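Local coordinates for DNA helicase RecQ (Deinococcus radiodurans, PDB 4Q48), which probably couples ATP hydrolysis to the unwinding of duplex DNA while translocating in the 3'-5' direction, at residues D82-R85 with Q86-V89; L164-L167 with A168-P172; A433-L436 with T437-L441. One frame throughout, in Å; residues are numbered along the deposited sequence.

Interaction 1. Residues D82-R85 with Q86-V89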
ATOM      1  N   ASP A  82     -26.829   0.441   0.387  1.00 88.20           N
ATOM      2  CA  ASP A  82     -27.687   0.220  -0.774  1.00 78.92           C
ATOM      3  C   ASP A  82     -27.325  -1.115  -1.389  1.00 72.48           C
ATOM      4  O   ASP A  82     -28.210  -1.920  -1.683  1.00 76.18           O
ATOM      5  CB  ASP A  82     -27.527   1.328  -1.828  1.00 87.36           C
ATOM      6  CG  ASP A  82     -28.238   2.635  -1.455  1.00 91.67           C
ATOM      7  OD1 ASP A  82     -28.987   2.678  -0.455  1.00 89.58           O
ATOM      8  OD2 ASP A  82     -28.075   3.620  -2.211  1.00 88.61           O
ATOM      9  N   THR A  83     -26.024  -1.368  -1.522  1.00 67.00           N
ATOM     10  CA  THR A  83     -25.534  -2.670  -1.968  1.00 74.46           C
ATOM     11  C   THR A  83     -26.102  -3.772  -1.070  1.00 73.80           C
ATOM     12  O   THR A  83     -26.649  -4.777  -1.536  1.00 68.21           O
ATOM     13  CB  THR A  83     -23.964  -2.754  -1.924  1.00 83.90           C
ATOM     14  OG1 THR A  83     -23.366  -1.582  -2.500  1.00 84.97           O
ATOM     15  CG2 THR A  83     -23.447  -3.998  -2.645  1.00 75.95           C
ATOM     16  N   LEU A  84     -25.995  -3.538   0.235  1.00 78.05           N
ATOM     17  CA  LEU A  84     -26.275  -4.552   1.254  1.00 74.63           C
ATOM     18  C   LEU A  84     -27.749  -4.812   1.562  1.00 67.49           C
ATOM     19  O   LEU A  84     -28.123  -5.939   1.891  1.00 62.04           O
ATOM     20  CB  LEU A  84     -25.550  -4.174   2.546  1.00 72.25           C
ATOM     21  CG  LEU A  84     -24.130  -4.740   2.566  1.00 70.90           C
ATOM     22  CD1 LEU A  84     -23.263  -4.022   3.575  1.00 61.81           C
ATOM     23  CD2 LEU A  84     -24.171  -6.237   2.833  1.00 63.00           C
ATOM     24  N   ARG A  85     -28.593  -3.805   1.362  1.00 69.95           N
ATOM     25  CA  ARG A  85     -29.968  -3.893   1.823  1.00 64.23           C
ATOM     26  C   ARG A  85     -30.842  -4.658   0.831  1.00 66.74           C
ATOM     27  O   ARG A  85     -32.037  -4.809   1.049  1.00 70.38           O
ATOM     28  CB  ARG A  85     -30.558  -2.477   1.971  1.00 65.17           C
ATOM     29  CG  ARG A  85     -30.448  -1.768   3.330  1.00 69.35           C
ATOM     30  CD  ARG A  85     -31.336  -0.504   3.319  1.00 69.66           C
ATOM     31  NE  ARG A  85     -31.036   0.502   4.345  1.00 77.25           N
ATOM     32  CZ  ARG A  85     -31.378   0.437   5.635  1.00 76.05           C
ATOM     33  NH1 ARG A  85     -31.990  -0.636   6.129  1.00 67.15           N
ATOM     34  NH2 ARG A  85     -31.052   1.439   6.453  1.00 67.80           N
ATOM     35  N   GLN A  86     -30.241  -5.206  -0.221  1.00 78.22           N
ATOM     36  CA  GLN A  86     -30.979  -6.044  -1.166  1.00 76.30           C
ATOM     37  C   GLN A  86     -30.474  -7.475  -1.150  1.00 79.03           C
ATOM     38  O   GLN A  86     -31.065  -8.373  -1.760  1.00 78.02           O
ATOM     39  CB  GLN A  86     -30.887  -5.486  -2.584  1.00 75.94           C
ATOM     40  CG  GLN A  86     -31.756  -4.265  -2.832  1.00 83.64           C
ATOM     41  CD  GLN A  86     -31.600  -3.714  -4.241  1.00 84.56           C
ATOM     42  OE1 GLN A  86     -30.780  -4.201  -5.028  1.00 81.40           O
ATOM     43  NE2 GLN A  86     -32.401  -2.702  -4.572  1.00 83.72           N
ATOM     44  N   ASN A  87     -29.397  -7.691  -0.410  1.00 76.75           N
ATOM     45  CA  ASN A  87     -28.916  -9.038  -0.194  1.00 78.93           C
ATOM     46  C   ASN A  87     -29.696  -9.629   0.983  1.00 76.11           C
ATOM     47  O   ASN A  87     -29.789 -10.844   1.151  1.00 78.51           O
ATOM     48  CB  ASN A  87     -27.398  -9.034   0.097  1.00 82.17           C
ATOM     49  CG  ASN A  87     -26.589  -8.158  -0.889  1.00 82.02           C
ATOM     50  OD1 ASN A  87     -27.038  -7.864  -2.001  1.00 77.03           O
ATOM     51  ND2 ASN A  87     -25.385  -7.746  -0.467  1.00 75.43           N
ATOM     52  N   GLY A  88     -30.308  -8.743   1.762  1.00 74.11           N
ATOM     53  CA  GLY A  88     -31.073  -9.125   2.939  1.00 74.24           C
ATOM     54  C   GLY A  88     -30.523  -8.433   4.181  1.00 62.14           C
ATOM     55  O   GLY A  88     -31.233  -8.231   5.162  1.00 59.90           O
ATOM     56  N   VAL A  89     -29.258  -8.036   4.112  1.00 52.47           N
ATOM     57  CA  VAL A  89     -28.558  -7.438   5.237  1.00 53.22           C
ATOM     58  C   VAL A  89     -29.082  -6.047   5.649  1.00 54.54           C
ATOM     59  O   VAL A  89     -29.310  -5.163   4.820  1.00 51.58           O
ATOM     60  CB  VAL A  89     -27.054  -7.350   4.913  1.00 53.46           C
ATOM     61  CG1 VAL A  89     -26.266  -6.782   6.075  1.00 50.44           C
ATOM     62  CG2 VAL A  89     -26.529  -8.719   4.456  1.00 47.01           C
TER
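The flat amide of Asn87 turns back against the last turn of helix 74-84. Thr83 O sits obliquely above the amide plane, 3.4 Å from Asn87 CG. This is contact without a hydrogen bond: OD1 is an acceptor like the carbonyl, and ND2 has a poor angle to it. At one end of the amide, ND2 of Asn87 lies 3.7 Å from CA of Leu84. Asn87 CG stays beside its own backbone N (chi1 -47°), which folds the amide over the helix end. The backbone N of Asn87 donates to Leu84 O at 3.2 Å. It approaches from above the carbonyl plane. This bond closes a type I beta turn through Arg85 and Gln86. Gly88 then has a positive phi of 123°, where a side chain would run into the carbonyl O of Asn87. After it, Val89 comes back against Leu84. CD2 of Leu84 meets CB of Val89 at 3.7 Å and touches both its methyls, as the two side chains cross obliquely. Both rest on Leu117 of strand 117-120. Arg85 CA also makes a C-H...O contact of 3.3 Å with Val89 O. The turn leads from the helix to strand 91-94 in the ATP-binding RecA-like domain. Its chemistry is divided: the bond from Asn87 N to Leu84 O closes the turn, the Leu84-Val89 pair anchors it inward, while the polar residues around it are exposed to solvent.

Interaction 2. Residues L164-L167 with A168-P172; sequences LSVL and AERFP
Ala168 packs on the turn before it, with CB 3.9 Å from Ser165 O, and its N makes a weak bond to the same oxygen. Glu169 follows. Its CB lies 3.5 Å from Val166 O, while its carboxylate has its strongest partner outside the helix, in a salt bridge with Arg196. Arg170 N donates to Val166 O at 3.0 Å. The approach is nearly along the C=O axis, and the N-H...O angle is 166°. Val166 O also takes a weak bond from Glu169 N. The Arg170 chain bends at chi3 (71°) and carries its guanidinium away to a salt bridge with Asp132. Phe171 is the first residue to leave the helical conformation, but its N still reaches Leu167 O at 3.1 Å, tilted from the carbonyl plane. The same oxygen lies in the plane of the Phe171 ring, at its edge, 3.7 Å from CD1. Phe171 CG stands beside its own backbone N (chi1 -49°), which keeps this edge near the carbonyl. The ring also meets Phe142 of strand 139-145 and packs on Leu131 and Leu134. Leu167 touches Phe142 as well. The helix belongs to the beta-alpha-beta unit between strands 139-145 and 176-180. Chemically, the carboxylate of Glu169 and the guanidinium of Arg170 pair with Arg196 and Asp132, while Leu167 and Phe171 fix the helix to the sheet and to helix 128-135 by apolar packing.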
ATOM      1  N   LEU A 164      -8.919   6.695  18.077  1.00 62.58           N
ATOM      2  CA  LEU A 164      -9.560   5.381  18.117  1.00 57.84           C
ATOM      3  C   LEU A 164      -8.814   4.423  19.027  1.00 61.35           C
ATOM      4  O   LEU A 164      -9.156   3.236  19.108  1.00 61.27           O
ATOM      5  CB  LEU A 164      -9.632   4.782  16.713  1.00 57.92           C
ATOM      6  CG  LEU A 164     -10.594   5.496  15.765  1.00 57.09           C
ATOM      7  CD1 LEU A 164     -10.612   4.813  14.429  1.00 48.59           C
ATOM      8  CD2 LEU A 164     -12.001   5.625  16.353  1.00 58.17           C
ATOM      9  N   SER A 165      -7.774   4.944  19.678  1.00 64.00           N
ATOM     10  CA  SER A 165      -7.238   4.391  20.916  1.00 65.39           C
ATOM     11  C   SER A 165      -8.359   3.843  21.775  1.00 61.24           C
ATOM     12  O   SER A 165      -8.253   2.764  22.355  1.00 65.69           O
ATOM     13  CB  SER A 165      -6.482   5.461  21.707  1.00 61.65           C
ATOM     14  OG  SER A 165      -5.719   6.303  20.860  1.00 65.94           O
ATOM     15  N   VAL A 166      -9.436   4.619  21.823  1.00 57.31           N
ATOM     16  CA  VAL A 166     -10.510   4.468  22.791  1.00 60.43           C
ATOM     17  C   VAL A 166     -11.356   3.192  22.634  1.00 55.11           C
ATOM     18  O   VAL A 166     -11.937   2.729  23.599  1.00 55.35           O
ATOM     19  CB  VAL A 166     -11.444   5.714  22.730  1.00 60.20           C
ATOM     20  CG1 VAL A 166     -12.527   5.531  21.679  1.00 58.77           C
ATOM     21  CG2 VAL A 166     -12.063   6.006  24.078  1.00 53.90           C
ATOM     22  N   LEU A 167     -11.408   2.599  21.450  1.00 55.39           N
ATOM     23  CA  LEU A 167     -12.219   1.397  21.295  1.00 49.51           C
ATOM     24  C   LEU A 167     -11.682   0.294  22.181  1.00 56.37           C
ATOM     25  O   LEU A 167     -12.448  -0.391  22.852  1.00 62.19           O
ATOM     26  CB  LEU A 167     -12.273   0.912  19.850  1.00 48.63           C
ATOM     27  CG  LEU A 167     -12.976   1.873  18.893  1.00 49.81           C
ATOM     28  CD1 LEU A 167     -13.110   1.219  17.530  1.00 46.38           C
ATOM     29  CD2 LEU A 167     -14.314   2.396  19.422  1.00 43.25           C
ATOM     30  N   ALA A 168     -10.369   0.106  22.175  1.00 58.19           N
ATOM     31  CA  ALA A 168      -9.757  -0.906  23.025  1.00 59.43           C
ATOM     32  C   ALA A 168      -9.894  -0.579  24.524  1.00 59.77           C
ATOM     33  O   ALA A 168      -9.835  -1.482  25.363  1.00 53.26           O
ATOM     34  CB  ALA A 168      -8.314  -1.085  22.653  1.00 63.41           C
ATOM     35  N   GLU A 169     -10.045   0.699  24.869  1.00 57.19           N
ATOM     36  CA  GLU A 169     -10.249   1.073  26.275  1.00 56.25           C
ATOM     37  C   GLU A 169     -11.645   0.758  26.770  1.00 54.34           C
ATOM     38  O   GLU A 169     -11.841  -0.103  27.614  1.00 57.41           O
ATOM     39  CB  GLU A 169      -9.984   2.557  26.497  1.00 58.61           C
ATOM     40  CG  GLU A 169      -8.617   2.869  27.075  1.00 70.22           C
ATOM     41  CD  GLU A 169      -8.114   4.245  26.666  1.00 89.65           C
ATOM     42  OE1 GLU A 169      -7.283   4.335  25.717  1.00 77.23           O
ATOM     43  OE2 GLU A 169      -8.567   5.235  27.292  1.00 99.31           O
ATOM     44  N   ARG A 170     -12.629   1.434  26.197  1.00 54.88           N
ATOM     45  CA  ARG A 170     -13.984   1.362  26.706  1.00 50.09           C
ATOM     46  C   ARG A 170     -14.678   0.056  26.352  1.00 52.58           C
ATOM     47  O   ARG A 170     -15.693  -0.289  26.971  1.00 58.36           O
ATOM     48  CB  ARG A 170     -14.784   2.585  26.242  1.00 47.02           C
ATOM     49  CG  ARG A 170     -14.487   3.761  27.165  1.00 52.43           C
ATOM     50  CD  ARG A 170     -15.253   5.020  26.883  1.00 47.63           C
ATOM     51  NE  ARG A 170     -16.645   4.874  27.243  1.00 43.14           N
ATOM     52  CZ  ARG A 170     -17.535   5.861  27.210  1.00 48.17           C
ATOM     53  NH1 ARG A 170     -17.173   7.079  26.839  1.00 52.74           N
ATOM     54  NH2 ARG A 170     -18.799   5.627  27.539  1.00 50.00           N
ATOM     55  N   PHE A 171     -14.126  -0.678  25.387  1.00 52.50           N
ATOM     56  CA  PHE A 171     -14.698  -1.957  24.964  1.00 51.50           C
ATOM     57  C   PHE A 171     -13.645  -3.023  24.757  1.00 53.03           C
ATOM     58  O   PHE A 171     -13.480  -3.498  23.639  1.00 56.74           O
ATOM     59  CB  PHE A 171     -15.484  -1.804  23.651  1.00 50.51           C
ATOM     60  CG  PHE A 171     -16.446  -0.656  23.647  1.00 44.13           C
ATOM     61  CD1 PHE A 171     -16.035   0.597  23.257  1.00 39.61           C
ATOM     62  CD2 PHE A 171     -17.753  -0.840  24.049  1.00 38.69           C
ATOM     63  CE1 PHE A 171     -16.911   1.643  23.265  1.00 43.70           C
ATOM     64  CE2 PHE A 171     -18.631   0.191  24.065  1.00 40.56           C
ATOM     65  CZ  PHE A 171     -18.220   1.439  23.672  1.00 46.73           C
ATOM     66  N   PRO A 172     -12.929  -3.411  25.823  1.00 56.15           N
ATOM     67  CA  PRO A 172     -11.878  -4.431  25.683  1.00 52.07           C
ATOM     68  C   PRO A 172     -12.422  -5.779  25.235  1.00 54.46           C
ATOM     69  O   PRO A 172     -11.785  -6.524  24.494  1.00 55.83           O
ATOM     70  CB  PRO A 172     -11.305  -4.542  27.095  1.00 44.34           C
ATOM     71  CG  PRO A 172     -11.704  -3.275  27.778  1.00 47.20           C
ATOM     72  CD  PRO A 172     -13.037  -2.928  27.209  1.00 53.02           C
TER

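Interaction 3. Residues A433-L436 with T437-L441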
ATOM      1  N   ALA A 433      25.109   5.292  10.238  1.00 45.12           N
ATOM      2  CA  ALA A 433      25.825   4.819   9.058  1.00 43.36           C
ATOM      3  C   ALA A 433      27.308   5.199   9.066  1.00 43.84           C
ATOM      4  O   ALA A 433      28.178   4.384   8.723  1.00 37.85           O
ATOM      5  CB  ALA A 433      25.150   5.351   7.806  1.00 39.97           C
ATOM      6  N   ALA A 434      27.590   6.455   9.411  1.00 47.91           N
ATOM      7  CA  ALA A 434      28.975   6.937   9.436  1.00 48.34           C
ATOM      8  C   ALA A 434      29.820   6.202  10.486  1.00 46.19           C
ATOM      9  O   ALA A 434      30.938   5.769  10.198  1.00 38.33           O
ATOM     10  CB  ALA A 434      29.003   8.418   9.686  1.00 44.00           C
ATOM     11  N   HIS A 435      29.273   6.052  11.694  1.00 50.39           N
ATOM     12  CA  HIS A 435      29.963   5.320  12.752  1.00 47.95           C
ATOM     13  C   HIS A 435      30.260   3.868  12.382  1.00 48.96           C
ATOM     14  O   HIS A 435      31.399   3.409  12.497  1.00 48.59           O
ATOM     15  CB  HIS A 435      29.167   5.347  14.050  1.00 47.94           C
ATOM     16  CG  HIS A 435      29.901   4.721  15.191  1.00 56.21           C
ATOM     17  ND1 HIS A 435      30.797   5.423  15.970  1.00 61.78           N
ATOM     18  CD2 HIS A 435      29.912   3.448  15.655  1.00 56.50           C
ATOM     19  CE1 HIS A 435      31.320   4.610  16.871  1.00 63.15           C
ATOM     20  NE2 HIS A 435      30.800   3.407  16.701  1.00 63.15           N
ATOM     21  N   LEU A 436      29.232   3.160  11.925  1.00 45.00           N
ATOM     22  CA  LEU A 436      29.384   1.803  11.426  1.00 41.74           C
ATOM     23  C   LEU A 436      30.514   1.722  10.390  1.00 44.18           C
ATOM     24  O   LEU A 436      31.329   0.781  10.380  1.00 41.59           O
ATOM     25  CB  LEU A 436      28.075   1.342  10.801  1.00 41.69           C
ATOM     26  CG  LEU A 436      26.882   1.134  11.740  1.00 46.03           C
ATOM     27  CD1 LEU A 436      25.650   0.677  10.961  1.00 45.41           C
ATOM     28  CD2 LEU A 436      27.218   0.130  12.808  1.00 40.67           C
ATOM     29  N   THR A 437      30.561   2.731   9.528  1.00 40.81           N
ATOM     30  CA  THR A 437      31.530   2.767   8.440  1.00 41.33           C
ATOM     31  C   THR A 437      32.936   2.894   9.006  1.00 43.05           C
ATOM     32  O   THR A 437      33.890   2.355   8.432  1.00 36.32           O
ATOM     33  CB  THR A 437      31.225   3.914   7.469  1.00 39.56           C
ATOM     34  OG1 THR A 437      29.884   3.784   6.973  1.00 41.83           O
ATOM     35  CG2 THR A 437      32.211   3.941   6.327  1.00 36.90           C
ATOM     36  N   ASP A 438      33.047   3.613  10.131  1.00 44.96           N
ATOM     37  CA  ASP A 438      34.324   3.781  10.841  1.00 48.38           C
ATOM     38  C   ASP A 438      34.811   2.444  11.353  1.00 49.78           C
ATOM     39  O   ASP A 438      35.984   2.084  11.184  1.00 50.36           O
ATOM     40  CB  ASP A 438      34.195   4.742  12.029  1.00 50.94           C
ATOM     41  CG  ASP A 438      34.348   6.203  11.636  1.00 61.47           C
ATOM     42  OD1 ASP A 438      34.999   6.483  10.596  1.00 64.24           O
ATOM     43  OD2 ASP A 438      33.796   7.065  12.367  1.00 59.15           O
ATOM     44  N   VAL A 439      33.894   1.717  11.986  1.00 42.48           N
ATOM     45  CA  VAL A 439      34.206   0.412  12.515  1.00 42.43           C
ATOM     46  C   VAL A 439      34.641  -0.483  11.370  1.00 46.70           C
ATOM     47  O   VAL A 439      35.701  -1.124  11.420  1.00 49.26           O
ATOM     48  CB  VAL A 439      33.004  -0.206  13.261  1.00 44.33           C
ATOM     49  CG1 VAL A 439      33.330  -1.609  13.716  1.00 41.69           C
ATOM     50  CG2 VAL A 439      32.587   0.669  14.449  1.00 43.52           C
ATOM     51  N   LEU A 440      33.831  -0.507  10.320  1.00 47.68           N
ATOM     52  CA  LEU A 440      34.147  -1.315   9.151  1.00 46.68           C
ATOM     53  C   LEU A 440      35.536  -1.006   8.582  1.00 50.91           C
ATOM     54  O   LEU A 440      36.230  -1.907   8.126  1.00 52.89           O
ATOM     55  CB  LEU A 440      33.085  -1.112   8.080  1.00 44.27           C
ATOM     56  CG  LEU A 440      31.766  -1.837   8.345  1.00 46.17           C
ATOM     57  CD1 LEU A 440      30.658  -1.337   7.396  1.00 42.17           C
ATOM     58  CD2 LEU A 440      31.960  -3.339   8.194  1.00 37.29           C
ATOM     59  N   LEU A 441      35.940   0.260   8.626  1.00 50.59           N
ATOM     60  CA  LEU A 441      37.178   0.696   7.984  1.00 54.01           C
ATOM     61  C   LEU A 441      38.376   0.557   8.901  1.00 58.69           C
ATOM     62  O   LEU A 441      39.527   0.577   8.460  1.00 63.29           O
ATOM     63  CB  LEU A 441      37.050   2.154   7.534  1.00 54.04           C
ATOM     64  CG  LEU A 441      36.204   2.415   6.295  1.00 50.72           C
ATOM     65  CD1 LEU A 441      36.098   3.888   6.063  1.00 46.84           C
ATOM     66  CD2 LEU A 441      36.812   1.719   5.087  1.00 42.72           C
TER
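Helix 433-441 belongs to the RQC domain, and this contact runs along its whole length, about two and a half turns. Thr437 N donates to Ala433 O at 3.0 Å, and Thr437 OG1 donates to the same oxygen at 2.5 Å. The two donors come from opposite faces of the carbonyl plane, so Ala433 O is gripped twice. The hydroxyl can turn back because it stands beside its own backbone N (chi1 -56°). CB of Thr437 also lies 3.3 Å from Ala434 O. A valine in its place would probably leave Ala433 O with one bond of the two and put a methyl where the hydroxyl now binds. The ladder continues from Asp438 N to Ala434 O and from Val439 N to His435 O. It reaches Leu440 N, which meets Leu436 O at 2.8 Å in an almost straight bond (171°). His435 and Val439 add a side-chain contact. CG2 of Val439 lies 4.0 Å from both CD2 and NE2 of the imidazole and approaches the ring obliquely. NE2 of His435 is hydrogen-bonded to ND1 of His453. Phe431 stacks on the same ring. CG of Leu440 lies 3.3 Å from Leu436 O, and both leucines pack on helix 414-426. Thr437 touches Arg471 of helix 467-479. A threonine hydroxyl bonded to the carbonyl four residues back is a familiar feature of alpha helices, and the packing of this helix against helices 414-426, 446-451 and 467-479 is consistent with the helical part of the winged-helix fold of RQC domains.

The three contacts come in series along the chain, each local to one turn or helix. Interactions 1 and 2 share the first RecA-like domain. Its parallel sheet runs between them, with their centres 29 Å apart and nearest atoms about 18 Å apart. Interaction 1 leads into edge strand 91-94. Interaction 2 lies on the helix of the crossover between strands 139-145 and 176-180. Interaction 3 lies in the RQC domain, beyond the second RecA-like domain and the zinc-binding region. Its centre is 62 Å from that of interaction 1 and 45 Å from that of interaction 2. None touches another: two lie in the first RecA-like domain and the third in the RQC domain of this helicase core.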